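Local coordinates for transcriptional regulatory protein RcsB (Salmonella typhimurium, PDB 5O8Y), which probably acts as the response regulator of the Rcs signalling system, binding regulatory DNA with or without RcsA to control transcription of many genes, at residues N2-I7 with I26-V31; A40-L45 with K72-H77; E104-K109 with E132-L137; K149-K154 with M190-V195; S156-L161 with K173-S178. One frame throughout, in Å; residues are numbered along the deposited sequence.

Contact 1 (N2-I7 with I26-V31); sequences NNMNVI and IEWVNV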
# COMPACT_ATOMS: atom_id res chain seq x y z
N ASN F 2 -38.57 6.50 -18.27
CA ASN F 2 -39.35 5.72 -17.30
C ASN F 2 -39.54 6.54 -16.02
O ASN F 2 -38.84 7.54 -15.82
CB ASN F 2 -38.63 4.41 -16.95
CG ASN F 2 -38.30 3.57 -18.18
OD1 ASN F 2 -37.15 3.21 -18.40
ND2 ASN F 2 -39.31 3.28 -18.98
N ASN F 3 -40.46 6.12 -15.16
CA ASN F 3 -40.67 6.76 -13.85
C ASN F 3 -39.49 6.50 -12.92
O ASN F 3 -39.02 5.37 -12.81
CB ASN F 3 -41.98 6.29 -13.19
CG ASN F 3 -43.23 6.97 -13.75
OD1 ASN F 3 -44.30 6.91 -13.14
ND2 ASN F 3 -43.10 7.63 -14.90
N MET F 4 -39.04 7.55 -12.24
CA MET F 4 -37.86 7.52 -11.37
C MET F 4 -38.21 8.15 -10.03
O MET F 4 -38.64 9.31 -9.99
CB MET F 4 -36.71 8.28 -12.04
CG MET F 4 -35.45 8.47 -11.21
SD MET F 4 -34.20 9.40 -12.13
CE MET F 4 -33.40 8.10 -13.06
N ASN F 5 -38.04 7.40 -8.95
CA ASN F 5 -38.19 7.95 -7.61
C ASN F 5 -36.87 8.59 -7.16
O ASN F 5 -35.79 8.09 -7.49
CB ASN F 5 -38.66 6.88 -6.62
CG ASN F 5 -40.12 6.50 -6.80
OD1 ASN F 5 -40.81 7.00 -7.70
ND2 ASN F 5 -40.61 5.62 -5.93
N VAL F 6 -36.99 9.67 -6.39
CA VAL F 6 -35.86 10.53 -6.04
C VAL F 6 -36.00 10.97 -4.57
O VAL F 6 -37.10 11.20 -4.08
CB VAL F 6 -35.81 11.73 -7.03
CG1 VAL F 6 -35.26 13.00 -6.42
CG2 VAL F 6 -35.00 11.36 -8.27
N ILE F 7 -34.87 11.08 -3.88
CA ILE F 7 -34.80 11.68 -2.55
C ILE F 7 -33.99 12.96 -2.69
O ILE F 7 -32.99 12.97 -3.41
CB ILE F 7 -34.11 10.75 -1.53
CG1 ILE F 7 -34.84 9.41 -1.45
CG2 ILE F 7 -34.07 11.40 -0.15
CD1 ILE F 7 -33.94 8.28 -0.99
N ILE F 26 -41.73 17.96 -13.71
CA ILE F 26 -41.28 16.87 -14.59
C ILE F 26 -42.08 15.61 -14.25
O ILE F 26 -41.95 15.06 -13.14
CB ILE F 26 -39.76 16.60 -14.45
CG1 ILE F 26 -38.96 17.87 -14.74
CG2 ILE F 26 -39.33 15.47 -15.38
CD1 ILE F 26 -37.54 17.85 -14.22
N GLU F 27 -42.90 15.17 -15.20
CA GLU F 27 -43.88 14.08 -14.99
C GLU F 27 -43.28 12.68 -14.75
O GLU F 27 -43.92 11.84 -14.13
CB GLU F 27 -44.90 14.05 -16.14
CG GLU F 27 -44.34 13.77 -17.55
CD GLU F 27 -45.28 14.19 -18.68
OE1 GLU F 27 -46.09 15.13 -18.51
OE2 GLU F 27 -45.19 13.57 -19.76
N TRP F 28 -42.05 12.45 -15.22
CA TRP F 28 -41.34 11.17 -15.03
C TRP F 28 -40.41 11.13 -13.79
O TRP F 28 -39.75 10.12 -13.56
CB TRP F 28 -40.56 10.79 -16.30
CG TRP F 28 -39.57 11.81 -16.78
CD1 TRP F 28 -39.81 12.84 -17.64
CD2 TRP F 28 -38.18 11.90 -16.43
NE1 TRP F 28 -38.66 13.57 -17.85
CE2 TRP F 28 -37.65 13.01 -17.12
CE3 TRP F 28 -37.33 11.15 -15.60
CZ2 TRP F 28 -36.30 13.39 -17.00
CZ3 TRP F 28 -35.99 11.53 -15.49
CH2 TRP F 28 -35.49 12.64 -16.18
N VAL F 29 -40.37 12.21 -13.00
CA VAL F 29 -39.62 12.24 -11.73
C VAL F 29 -40.61 12.43 -10.58
O VAL F 29 -41.48 13.30 -10.64
CB VAL F 29 -38.58 13.38 -11.72
CG1 VAL F 29 -37.87 13.45 -10.37
CG2 VAL F 29 -37.56 13.18 -12.83
N ASN F 30 -40.46 11.61 -9.54
CA ASN F 30 -41.34 11.61 -8.37
C ASN F 30 -40.46 11.73 -7.12
O ASN F 30 -39.61 10.87 -6.85
CB ASN F 30 -42.14 10.30 -8.35
CG ASN F 30 -43.17 10.23 -7.22
OD1 ASN F 30 -43.89 11.19 -6.96
ND2 ASN F 30 -43.25 9.08 -6.56
N VAL F 31 -40.63 12.82 -6.36
CA VAL F 31 -39.90 13.04 -5.13
C VAL F 31 -40.61 12.30 -4.00
O VAL F 31 -41.78 12.58 -3.74
CB VAL F 31 -39.80 14.55 -4.78
CG1 VAL F 31 -39.08 14.77 -3.45
CG2 VAL F 31 -39.10 15.31 -5.90
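Three backbone hydrogen bonds join M4 and V6 to W28 and N30. M4 N donates to W28 O, and V6 N to N30 O. Between them N30 N donates to M4 O at 3.0 Å. This is parallel pairing: M4 lies beside V29, N5 beside N30 and V6 beside V31. The contact thereby joins the two strands of a beta-alpha-beta unit in the receiver domain. The bond from N30 N is the straightest of the three at 160°; the other two donors sit somewhat out of the carbonyl planes. CA-H...O contacts fill in between, such as N5 CA to N30 O at 3.3 Å. A type I turn from I26 to V29 leads residues 29-31 into the sheet.

The polar side-chain pair is N5 with N30. The two side chains lie side by side, pointing the same way, with their amide planes 62° apart. N30 ND2 gives a weak bond to N5 OD1 at 3.4 Å. The ND2 of N5 is turned to the backbone O of D49 instead, so this amide links two neighbours.

The apolar contacts lie on the sheet face of M4, V6 and V29. V6 CG2 touches V29 CG1 at 4.1 Å. CG of M4 is anti to the backbone N (chi1 174°), and the chain stays extended to SD. This brings SD to the edge of the W28 ring, near its plane, 4.4 Å from CZ3. Only CE turns off beyond it. Helix 112-124 covers M4 and W28 through Q124.

The backbone bonds set the register. The chemistry divides the surfaces: amides on one face, and on the other an apolar layer under a helix.

Contact 2 (A40-L45 with K72-H77); sequences ALINNL and KYIKRH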
# COMPACT_ATOMS: atom_id res chain seq x y z
N ALA F 40 -31.15 12.52 9.88
CA ALA F 40 -32.48 12.07 9.42
C ALA F 40 -32.43 11.45 8.02
O ALA F 40 -33.17 10.51 7.76
CB ALA F 40 -33.49 13.21 9.45
N LEU F 41 -31.58 11.96 7.14
CA LEU F 41 -31.41 11.37 5.81
C LEU F 41 -30.94 9.92 5.91
O LEU F 41 -31.57 9.02 5.37
CB LEU F 41 -30.42 12.17 4.96
CG LEU F 41 -30.02 11.54 3.61
CD1 LEU F 41 -31.25 11.31 2.75
CD2 LEU F 41 -28.99 12.40 2.88
N ILE F 42 -29.83 9.72 6.63
CA ILE F 42 -29.22 8.39 6.78
C ILE F 42 -30.15 7.42 7.50
O ILE F 42 -30.27 6.26 7.09
CB ILE F 42 -27.88 8.45 7.54
CG1 ILE F 42 -26.84 9.29 6.76
CG2 ILE F 42 -27.34 7.05 7.86
CD1 ILE F 42 -26.47 8.73 5.42
N ASN F 43 -30.81 7.89 8.56
CA ASN F 43 -31.74 7.04 9.32
C ASN F 43 -32.96 6.63 8.53
O ASN F 43 -33.54 5.59 8.83
CB ASN F 43 -32.16 7.71 10.64
CG ASN F 43 -31.04 7.76 11.65
OD1 ASN F 43 -29.96 7.21 11.43
ND2 ASN F 43 -31.28 8.43 12.76
N ASN F 44 -33.35 7.43 7.54
CA ASN F 44 -34.53 7.13 6.72
C ASN F 44 -34.22 6.44 5.40
O ASN F 44 -35.11 5.81 4.84
CB ASN F 44 -35.35 8.40 6.48
CG ASN F 44 -36.16 8.78 7.70
OD1 ASN F 44 -37.24 8.24 7.92
ND2 ASN F 44 -35.65 9.72 8.50
N LEU F 45 -32.99 6.54 4.90
CA LEU F 45 -32.61 5.85 3.65
C LEU F 45 -33.01 4.37 3.53
O LEU F 45 -33.47 3.96 2.47
CB LEU F 45 -31.12 6.03 3.34
CG LEU F 45 -30.78 7.30 2.55
CD1 LEU F 45 -29.29 7.60 2.61
CD2 LEU F 45 -31.22 7.16 1.11
N LYS F 72 -18.94 10.13 1.08
CA LYS F 72 -18.19 8.86 1.25
C LYS F 72 -18.98 7.86 2.09
O LYS F 72 -19.15 6.70 1.70
CB LYS F 72 -16.84 9.08 1.94
CG LYS F 72 -15.69 9.53 1.06
CD LYS F 72 -14.37 9.29 1.78
CE LYS F 72 -13.17 9.86 1.02
NZ LYS F 72 -12.95 11.30 1.35
N TYR F 73 -19.45 8.32 3.25
CA TYR F 73 -20.22 7.49 4.16
C TYR F 73 -21.48 6.94 3.50
O TYR F 73 -21.79 5.76 3.64
CB TYR F 73 -20.58 8.25 5.43
CG TYR F 73 -21.24 7.41 6.49
CD1 TYR F 73 -22.61 7.15 6.46
CD2 TYR F 73 -20.50 6.86 7.53
CE1 TYR F 73 -23.22 6.37 7.42
CE2 TYR F 73 -21.10 6.09 8.51
CZ TYR F 73 -22.46 5.84 8.46
OH TYR F 73 -23.05 5.06 9.42
N ILE F 74 -22.20 7.78 2.76
CA ILE F 74 -23.42 7.34 2.08
C ILE F 74 -23.10 6.29 1.02
O ILE F 74 -23.83 5.32 0.88
CB ILE F 74 -24.21 8.52 1.47
CG1 ILE F 74 -24.80 9.38 2.59
CG2 ILE F 74 -25.36 8.01 0.60
CD1 ILE F 74 -25.24 10.77 2.17
N LYS F 75 -22.01 6.48 0.28
CA LYS F 75 -21.58 5.52 -0.74
C LYS F 75 -21.28 4.15 -0.14
O LYS F 75 -21.73 3.14 -0.66
CB LYS F 75 -20.34 6.01 -1.50
CG LYS F 75 -20.58 6.35 -2.96
CD LYS F 75 -19.62 5.63 -3.90
CE LYS F 75 -20.32 5.28 -5.20
NZ LYS F 75 -19.39 4.61 -6.16
N ARG F 76 -20.51 4.14 0.94
CA ARG F 76 -20.10 2.90 1.60
C ARG F 76 -21.28 2.13 2.16
O ARG F 76 -21.38 0.93 1.95
CB ARG F 76 -19.09 3.20 2.71
N HIS F 77 -22.19 2.83 2.83
CA HIS F 77 -23.30 2.20 3.56
C HIS F 77 -24.57 1.97 2.73
O HIS F 77 -25.46 1.24 3.17
CB HIS F 77 -23.59 3.00 4.84
CG HIS F 77 -22.42 3.03 5.78
ND1 HIS F 77 -22.35 2.23 6.90
CD2 HIS F 77 -21.26 3.73 5.75
CE1 HIS F 77 -21.21 2.46 7.53
NE2 HIS F 77 -20.53 3.36 6.85
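I42 and I74 form the closest pair. I42 CD1 lies 3.3 Å from I74 CG1, tighter than the usual carbon contact, and the two chains meet at a slant. I74 CD1 also reaches L41 CD2 at 4.2 Å, where the side chains stand nearly at right angles. L45 CD1 comes to I74 CG2 at 4.4 Å. I74 is therefore met by three residues of the facing segment, all through carbon. The other branch of I42, CG2, approaches Y73 CE1 at 4.2 Å. No hydrogen bond crosses this contact.

The next shell sets the rings. CG of Y73 is anti to the backbone N (chi1 -173°), which carries the ring toward I42. H77, one turn later, lays CD2 over the centre of one Y73 ring face, 3.4 Å above it. Y73 OH bonds to the backbone O of H77 of the second subunit. On the other helix, N44 ND2 turns back to A40 O at 2.7 Å, nearly straight at 167°.

The two helix segments run almost parallel, 4° apart, with axes 11.8 Å from each other. That spacing is bridged by side chains alone. Helices 38-44 and 68-77 lie on one side of the receiver domain's parallel sheet. L41 and L45 rest on I7 of strand 4-9, L41 also on F35 of strand 29-35, and I74 on I83 of strand 82-87.

Contact 3 (E104-K109 with E132-L137); sequences EGIVLK and ESVSRL. With SO4 (sulfate ion), chain R.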
# COMPACT_ATOMS: atom_id res chain seq x y z
N GLU F 104 -22.70 9.61 -9.58
CA GLU F 104 -23.38 9.89 -10.86
C GLU F 104 -22.94 11.22 -11.47
O GLU F 104 -22.73 11.30 -12.68
CB GLU F 104 -24.91 9.83 -10.70
CG GLU F 104 -25.74 10.45 -11.83
CD GLU F 104 -25.42 9.91 -13.21
OE1 GLU F 104 -25.00 8.73 -13.32
OE2 GLU F 104 -25.60 10.66 -14.20
N GLY F 105 -22.80 12.25 -10.64
CA GLY F 105 -22.31 13.54 -11.11
C GLY F 105 -22.54 14.71 -10.18
O GLY F 105 -23.19 14.57 -9.14
N ILE F 106 -21.98 15.85 -10.56
CA ILE F 106 -22.19 17.13 -9.88
C ILE F 106 -23.07 18.01 -10.76
O ILE F 106 -22.89 18.06 -11.97
CB ILE F 106 -20.86 17.86 -9.61
CG1 ILE F 106 -19.97 17.03 -8.68
CG2 ILE F 106 -21.11 19.24 -9.00
CD1 ILE F 106 -18.56 17.56 -8.55
N VAL F 107 -24.02 18.70 -10.12
CA VAL F 107 -24.77 19.81 -10.74
C VAL F 107 -24.48 21.06 -9.91
O VAL F 107 -24.64 21.05 -8.70
CB VAL F 107 -26.29 19.55 -10.76
CG1 VAL F 107 -27.04 20.74 -11.35
CG2 VAL F 107 -26.61 18.27 -11.53
N LEU F 108 -24.05 22.13 -10.57
CA LEU F 108 -23.93 23.42 -9.89
C LEU F 108 -25.31 24.06 -9.85
O LEU F 108 -26.04 24.00 -10.84
CB LEU F 108 -22.94 24.33 -10.60
CG LEU F 108 -21.52 23.78 -10.75
CD1 LEU F 108 -20.66 24.73 -11.57
CD2 LEU F 108 -20.89 23.52 -9.39
N LYS F 109 -25.66 24.65 -8.71
CA LYS F 109 -27.00 25.19 -8.49
C LYS F 109 -27.41 26.29 -9.46
O LYS F 109 -28.58 26.38 -9.84
CB LYS F 109 -27.15 25.67 -7.04
CG LYS F 109 -27.33 24.52 -6.08
CD LYS F 109 -27.31 24.94 -4.63
CE LYS F 109 -27.83 23.81 -3.76
NZ LYS F 109 -27.68 24.05 -2.30
N GLU F 132 -20.78 21.35 -18.68
CA GLU F 132 -19.68 22.17 -19.20
C GLU F 132 -19.06 23.08 -18.13
O GLU F 132 -17.84 23.20 -18.06
CB GLU F 132 -20.17 23.00 -20.38
N SER F 133 -19.91 23.70 -17.30
CA SER F 133 -19.44 24.56 -16.20
C SER F 133 -18.43 23.87 -15.27
O SER F 133 -17.44 24.49 -14.87
CB SER F 133 -20.63 25.06 -15.37
OG SER F 133 -21.30 23.98 -14.75
N VAL F 134 -18.69 22.61 -14.94
CA VAL F 134 -17.80 21.83 -14.06
C VAL F 134 -16.50 21.50 -14.77
O VAL F 134 -15.43 21.64 -14.19
CB VAL F 134 -18.49 20.55 -13.53
CG1 VAL F 134 -17.51 19.65 -12.78
CG2 VAL F 134 -19.67 20.90 -12.63
N SER F 135 -16.59 21.05 -16.02
CA SER F 135 -15.41 20.78 -16.84
C SER F 135 -14.48 22.00 -16.95
O SER F 135 -13.26 21.86 -16.88
CB SER F 135 -15.82 20.31 -18.23
N ARG F 136 -15.06 23.19 -17.09
CA ARG F 136 -14.29 24.44 -17.20
C ARG F 136 -13.63 24.89 -15.88
O ARG F 136 -12.54 25.48 -15.91
CB ARG F 136 -15.16 25.58 -17.76
CG ARG F 136 -15.66 25.35 -19.18
CD ARG F 136 -14.55 25.39 -20.22
NE ARG F 136 -15.04 24.99 -21.54
CZ ARG F 136 -14.29 24.91 -22.65
NH1 ARG F 136 -14.85 24.53 -23.80
NH2 ARG F 136 -12.99 25.22 -22.62
N LEU F 137 -14.27 24.62 -14.75
CA LEU F 137 -13.65 24.87 -13.43
C LEU F 137 -12.47 23.92 -13.18
O LEU F 137 -11.45 24.33 -12.63
CB LEU F 137 -14.68 24.78 -12.30
CG LEU F 137 -15.64 25.98 -12.24
CD1 LEU F 137 -16.89 25.65 -11.44
CD2 LEU F 137 -14.95 27.22 -11.68
S SO4 R . -24.08 23.84 -0.76
O1 SO4 R . -25.40 24.20 -1.29
O2 SO4 R . -24.09 24.02 0.69
O3 SO4 R . -23.71 22.45 -1.11
O4 SO4 R . -23.08 24.77 -1.34
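L108 projects from strand 105-108 toward V134, S133 and L137 of helix 132-139. Its CB leads to CG, which is anti to the carbonyl carbon (chi1 -58°). CG lies 3.9 Å from V134 CG2, and the two side chains meet at a slant. From CG the CD1 branch goes deepest into the contact. It touches S133 OG at 3.3 Å, an approach of carbon to oxygen and no hydrogen bond. The same CD1 meets L137 CD1 at 3.9 Å. CD1 thus sits among three residues spanning one helical turn.

I106, two residues earlier and on the same side of the strand, adds a smaller touch. Its CG2 lies 4.2 Å from V134 CG2, so that one valine methyl packs on both strand residues. I106 also packs on L95, V98 and L99 of helix 92-99. L137 touches L95 as well. The strand and helix 132-137 run nearly perpendicular, at 99°.

K109 follows L108 and serves another purpose. Its extended chain brings NZ against O1 of a sulfate ion. The modelled 2.5 Å between K109 NZ and sulfate O1 is doubtfully short. NZ also forms salt bridges with D10 and with D56, the predicted phosphorylation site. S58, T87 and the backbone N atoms of L57 and M88 bind the same sulfate. This is consistent with the phosphoacceptor pocket of a CheY-like receiver domain. The sulfate, probably from the crystallisation liquor, may mark the place of the phosphoryl group.

The chemistry differs between the two neighbours. L108 packs on helix 132-139 through apolar contact, while K109 bridges carboxylates and a bound anion.

Contact 4 (K149-K154 with M190-V195); sequences KRLSPK and MMKLGV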
# COMPACT_ATOMS: atom_id res chain seq x y z
N LYS F 149 -1.71 28.43 -15.03
CA LYS F 149 -0.37 28.77 -15.54
C LYS F 149 0.67 27.76 -15.03
O LYS F 149 1.05 27.78 -13.85
CB LYS F 149 0.03 30.20 -15.14
CG LYS F 149 -0.71 31.27 -15.93
CD LYS F 149 -0.34 32.67 -15.47
CE LYS F 149 -1.17 33.72 -16.19
NZ LYS F 149 -0.89 35.09 -15.67
N ARG F 150 1.12 26.90 -15.94
CA ARG F 150 2.01 25.79 -15.60
C ARG F 150 3.42 26.27 -15.24
O ARG F 150 3.87 27.32 -15.71
CB ARG F 150 2.07 24.78 -16.76
CG ARG F 150 2.54 23.38 -16.37
CD ARG F 150 1.83 22.28 -17.17
NE ARG F 150 1.87 21.00 -16.46
CZ ARG F 150 1.03 19.97 -16.65
NH1 ARG F 150 0.03 20.03 -17.54
NH2 ARG F 150 1.17 18.87 -15.91
N LEU F 151 4.09 25.53 -14.37
CA LEU F 151 5.51 25.75 -14.10
C LEU F 151 6.30 25.51 -15.38
O LEU F 151 6.01 24.56 -16.11
CB LEU F 151 6.03 24.83 -12.97
CG LEU F 151 6.06 25.40 -11.55
CD1 LEU F 151 4.69 25.89 -11.10
CD2 LEU F 151 6.58 24.35 -10.58
N SER F 152 7.26 26.38 -15.67
CA SER F 152 8.15 26.17 -16.82
C SER F 152 9.15 25.08 -16.45
O SER F 152 9.39 24.83 -15.27
CB SER F 152 8.88 27.47 -17.19
OG SER F 152 9.75 27.87 -16.15
N PRO F 153 9.76 24.41 -17.46
CA PRO F 153 10.80 23.41 -17.18
C PRO F 153 11.95 23.91 -16.29
O PRO F 153 12.44 23.15 -15.45
CB PRO F 153 11.32 23.05 -18.58
CG PRO F 153 10.19 23.37 -19.50
CD PRO F 153 9.49 24.55 -18.90
N LYS F 154 12.37 25.17 -16.47
CA LYS F 154 13.38 25.78 -15.60
C LYS F 154 12.88 25.94 -14.16
O LYS F 154 13.62 25.68 -13.23
CB LYS F 154 13.83 27.14 -16.14
CG LYS F 154 14.74 27.08 -17.37
CD LYS F 154 14.64 28.36 -18.19
CE LYS F 154 15.56 28.39 -19.40
NZ LYS F 154 16.72 29.31 -19.22
N MET F 190 6.96 29.77 -6.73
CA MET F 190 6.19 29.87 -5.48
C MET F 190 4.85 30.61 -5.65
O MET F 190 3.84 30.23 -5.04
CB MET F 190 7.02 30.56 -4.38
CG MET F 190 8.19 29.71 -3.88
SD MET F 190 9.01 30.33 -2.40
CE MET F 190 10.06 31.60 -3.08
N MET F 191 4.85 31.64 -6.49
CA MET F 191 3.65 32.44 -6.77
C MET F 191 2.61 31.64 -7.55
O MET F 191 1.43 31.69 -7.24
CB MET F 191 4.05 33.72 -7.53
CG MET F 191 3.01 34.83 -7.53
SD MET F 191 3.63 36.34 -8.29
CE MET F 191 4.84 36.88 -7.07
N LYS F 192 3.07 30.89 -8.56
CA LYS F 192 2.20 29.98 -9.31
C LYS F 192 1.59 28.87 -8.45
O LYS F 192 0.42 28.53 -8.63
CB LYS F 192 2.95 29.36 -10.49
CG LYS F 192 3.30 30.35 -11.58
CD LYS F 192 4.04 29.66 -12.72
CE LYS F 192 4.64 30.67 -13.69
NZ LYS F 192 5.21 29.98 -14.88
N LEU F 193 2.38 28.31 -7.54
CA LEU F 193 1.88 27.32 -6.57
C LEU F 193 1.03 27.96 -5.46
O LEU F 193 0.25 27.27 -4.81
CB LEU F 193 3.03 26.53 -5.95
CG LEU F 193 3.89 25.67 -6.88
CD1 LEU F 193 4.95 24.96 -6.05
CD2 LEU F 193 3.06 24.67 -7.67
N GLY F 194 1.22 29.26 -5.23
CA GLY F 194 0.46 30.00 -4.22
C GLY F 194 0.98 29.78 -2.82
O GLY F 194 0.20 29.74 -1.87
N VAL F 195 2.31 29.65 -2.68
CA VAL F 195 2.94 29.46 -1.37
C VAL F 195 3.83 30.67 -1.04
O VAL F 195 4.33 31.34 -1.93
CB VAL F 195 3.73 28.12 -1.27
CG1 VAL F 195 2.76 26.95 -1.26
CG2 VAL F 195 4.75 27.96 -2.40
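K149 meets K192 through its backbone: K149 O lies 3.7 Å from CD of K192. The lysine chain of K192 is extended beyond CG and passes along this part of the backbone. Next, R150 supplies the polar contact, as K192 NZ donates to R150 O at 3.1 Å. The donor is tilted 29° from the carbonyl plane. NZ also makes a salt bridge with E155, so its charge has a partner beyond the two segments.

L151 carries the apolar part. Its CD1 touches K192 CB at 3.9 Å, the two side chains running past each other in opposite directions. The same methyl meets L193 CD2 at 4.0 Å, here with the chains roughly at right angles. Both leucines also pack on L159 of helix 153-164. Within the LuxR-type DNA-binding region, the contact brings the loop before helix 153-164 against the C-terminal end of helix 179-193. That helix ends in a Schellman motif: G194 has positive phi, and V195 N bonds to M190 O at 2.9 Å.

S152 is the N-cap of helix 153-164, with its side chain capping a backbone N of the first turn. Its own backbone N bonds to E155 OE1, the carboxylate oxygen that also holds K192.

Contact 5 (S156-L161 with K173-S178); sequences SEVLRL and KKLNRS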
# COMPACT_ATOMS: atom_id res chain seq x y z
N SER F 156 10.48 24.10 -12.65
CA SER F 156 10.35 22.73 -12.11
C SER F 156 11.67 22.16 -11.61
O SER F 156 11.71 21.48 -10.58
CB SER F 156 9.79 21.75 -13.16
OG SER F 156 8.43 22.00 -13.45
N GLU F 157 12.73 22.40 -12.38
CA GLU F 157 14.07 21.92 -12.04
C GLU F 157 14.61 22.60 -10.80
O GLU F 157 15.20 21.94 -9.92
CB GLU F 157 15.03 22.08 -13.23
CG GLU F 157 16.40 21.42 -13.09
CD GLU F 157 16.36 19.90 -12.94
OE1 GLU F 157 15.27 19.28 -12.99
OE2 GLU F 157 17.45 19.30 -12.78
N VAL F 158 14.39 23.91 -10.69
CA VAL F 158 14.77 24.66 -9.49
C VAL F 158 14.04 24.09 -8.27
O VAL F 158 14.66 23.85 -7.23
CB VAL F 158 14.51 26.18 -9.63
CG1 VAL F 158 14.71 26.90 -8.30
CG2 VAL F 158 15.41 26.79 -10.69
N LEU F 159 12.74 23.87 -8.40
CA LEU F 159 11.95 23.31 -7.29
C LEU F 159 12.37 21.88 -6.98
O LEU F 159 12.44 21.51 -5.81
CB LEU F 159 10.45 23.37 -7.58
CG LEU F 159 9.75 24.73 -7.57
CD1 LEU F 159 8.25 24.51 -7.42
CD2 LEU F 159 10.24 25.65 -6.47
N ARG F 160 12.65 21.09 -8.02
CA ARG F 160 13.08 19.71 -7.82
C ARG F 160 14.34 19.67 -6.95
O ARG F 160 14.37 18.96 -5.94
CB ARG F 160 13.32 19.00 -9.16
CG ARG F 160 13.48 17.49 -9.02
CD ARG F 160 13.90 16.83 -10.33
NE ARG F 160 15.24 17.25 -10.75
CZ ARG F 160 16.39 16.85 -10.19
NH1 ARG F 160 16.41 16.00 -9.17
NH2 ARG F 160 17.54 17.32 -10.67
N LEU F 161 15.35 20.45 -7.33
CA LEU F 161 16.61 20.50 -6.59
C LEU F 161 16.41 21.05 -5.18
O LEU F 161 17.03 20.56 -4.23
CB LEU F 161 17.67 21.31 -7.33
CG LEU F 161 18.23 20.69 -8.61
CD1 LEU F 161 19.11 21.70 -9.33
CD2 LEU F 161 19.00 19.41 -8.33
N LYS F 173 25.09 27.12 -8.51
CA LYS F 173 26.32 26.42 -8.90
C LYS F 173 26.02 25.17 -9.75
O LYS F 173 26.67 24.94 -10.77
CB LYS F 173 27.11 26.03 -7.66
N LYS F 174 25.03 24.39 -9.31
CA LYS F 174 24.57 23.19 -10.04
C LYS F 174 24.14 23.50 -11.47
O LYS F 174 24.58 22.84 -12.41
CB LYS F 174 23.42 22.53 -9.25
CG LYS F 174 22.71 21.35 -9.91
CD LYS F 174 23.59 20.12 -10.05
CE LYS F 174 22.84 19.03 -10.79
NZ LYS F 174 23.69 17.84 -11.10
N LEU F 175 23.28 24.50 -11.63
CA LEU F 175 22.72 24.85 -12.94
C LEU F 175 23.58 25.84 -13.74
O LEU F 175 23.33 26.05 -14.93
CB LEU F 175 21.29 25.40 -12.78
CG LEU F 175 20.25 24.41 -12.23
CD1 LEU F 175 18.88 25.06 -12.14
CD2 LEU F 175 20.19 23.14 -13.08
N ASN F 176 24.58 26.43 -13.10
CA ASN F 176 25.52 27.36 -13.74
C ASN F 176 24.80 28.63 -14.20
O ASN F 176 24.89 29.05 -15.36
CB ASN F 176 26.29 26.66 -14.88
CG ASN F 176 27.70 27.19 -15.05
OD1 ASN F 176 28.03 27.82 -16.05
ND2 ASN F 176 28.54 26.94 -14.05
N ARG F 177 24.07 29.22 -13.26
CA ARG F 177 23.39 30.50 -13.44
C ARG F 177 23.65 31.32 -12.19
O ARG F 177 24.23 30.83 -11.22
CB ARG F 177 21.87 30.29 -13.66
CG ARG F 177 21.43 30.12 -15.12
CD ARG F 177 21.84 31.27 -16.07
NE ARG F 177 21.88 32.61 -15.44
CZ ARG F 177 22.47 33.69 -15.95
NH1 ARG F 177 23.08 33.66 -17.13
NH2 ARG F 177 22.45 34.83 -15.27
N SER F 178 23.25 32.59 -12.22
CA SER F 178 23.42 33.49 -11.08
C SER F 178 22.40 33.21 -9.98
O SER F 178 21.32 32.66 -10.24
CB SER F 178 23.29 34.95 -11.54
OG SER F 178 22.16 35.13 -12.37
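L161 and L175 both hold CG anti to the carbonyl carbon (chi1 -70° and -65°), and these torsions point the two leucines at each other, tip to tip. L161 CD1 reaches L175 CG at 4.1 Å. The same methyl lies 3.7 Å from K174 CG, where the two side chains cross nearly at right angles. L175 spreads its branches over the facing helix. Its CD1 meets V158 CG2 at 4.1 Å, and its CD2 meets E157 CG at 4.2 Å. No hydrogen bond links the segments.

The carboxylate of E157 is held within its own helix. R160 grips it side-on, with NE to OE1 at 3.0 Å and NH2 to OE2 at 2.9 Å. OE1 and OE2 both lie in the plane of the R160 guanidinium. The carboxylate itself is tilted, so NE and NH2 meet it from above its plane. This salt bridge should limit the rotation of E157 beside L175. R160 NH2 has a second acidic partner in D66 of the fourth subunit.

N176, with positive phi, follows helix 168-175, and S178 caps the start of helix 179-193. The contact therefore packs helix 153-164 on the first helix of the predicted helix-turn-helix, next to its turn, as in LuxR-type DNA-binding domains.

How the contacts relate
From the N terminus, contact 1 closes the first loop, around helix 13-24, and pairs two neighbouring strands. Contact 2 closes the next, pairing helices 38-44 and 68-77 on the sheet. The two touch where I7 packs on L41 and L45. Contact 3 follows in series. It ties the last strand of the receiver sheet to helix 132-139, on the way to the DNA-binding domain. There contact 4 closes a long loop, and contact 5 is nested inside it. Both use helix 153-164 and meet through L159. Contacts 1 and 5 are farthest apart, with centres about 60 Å from each other.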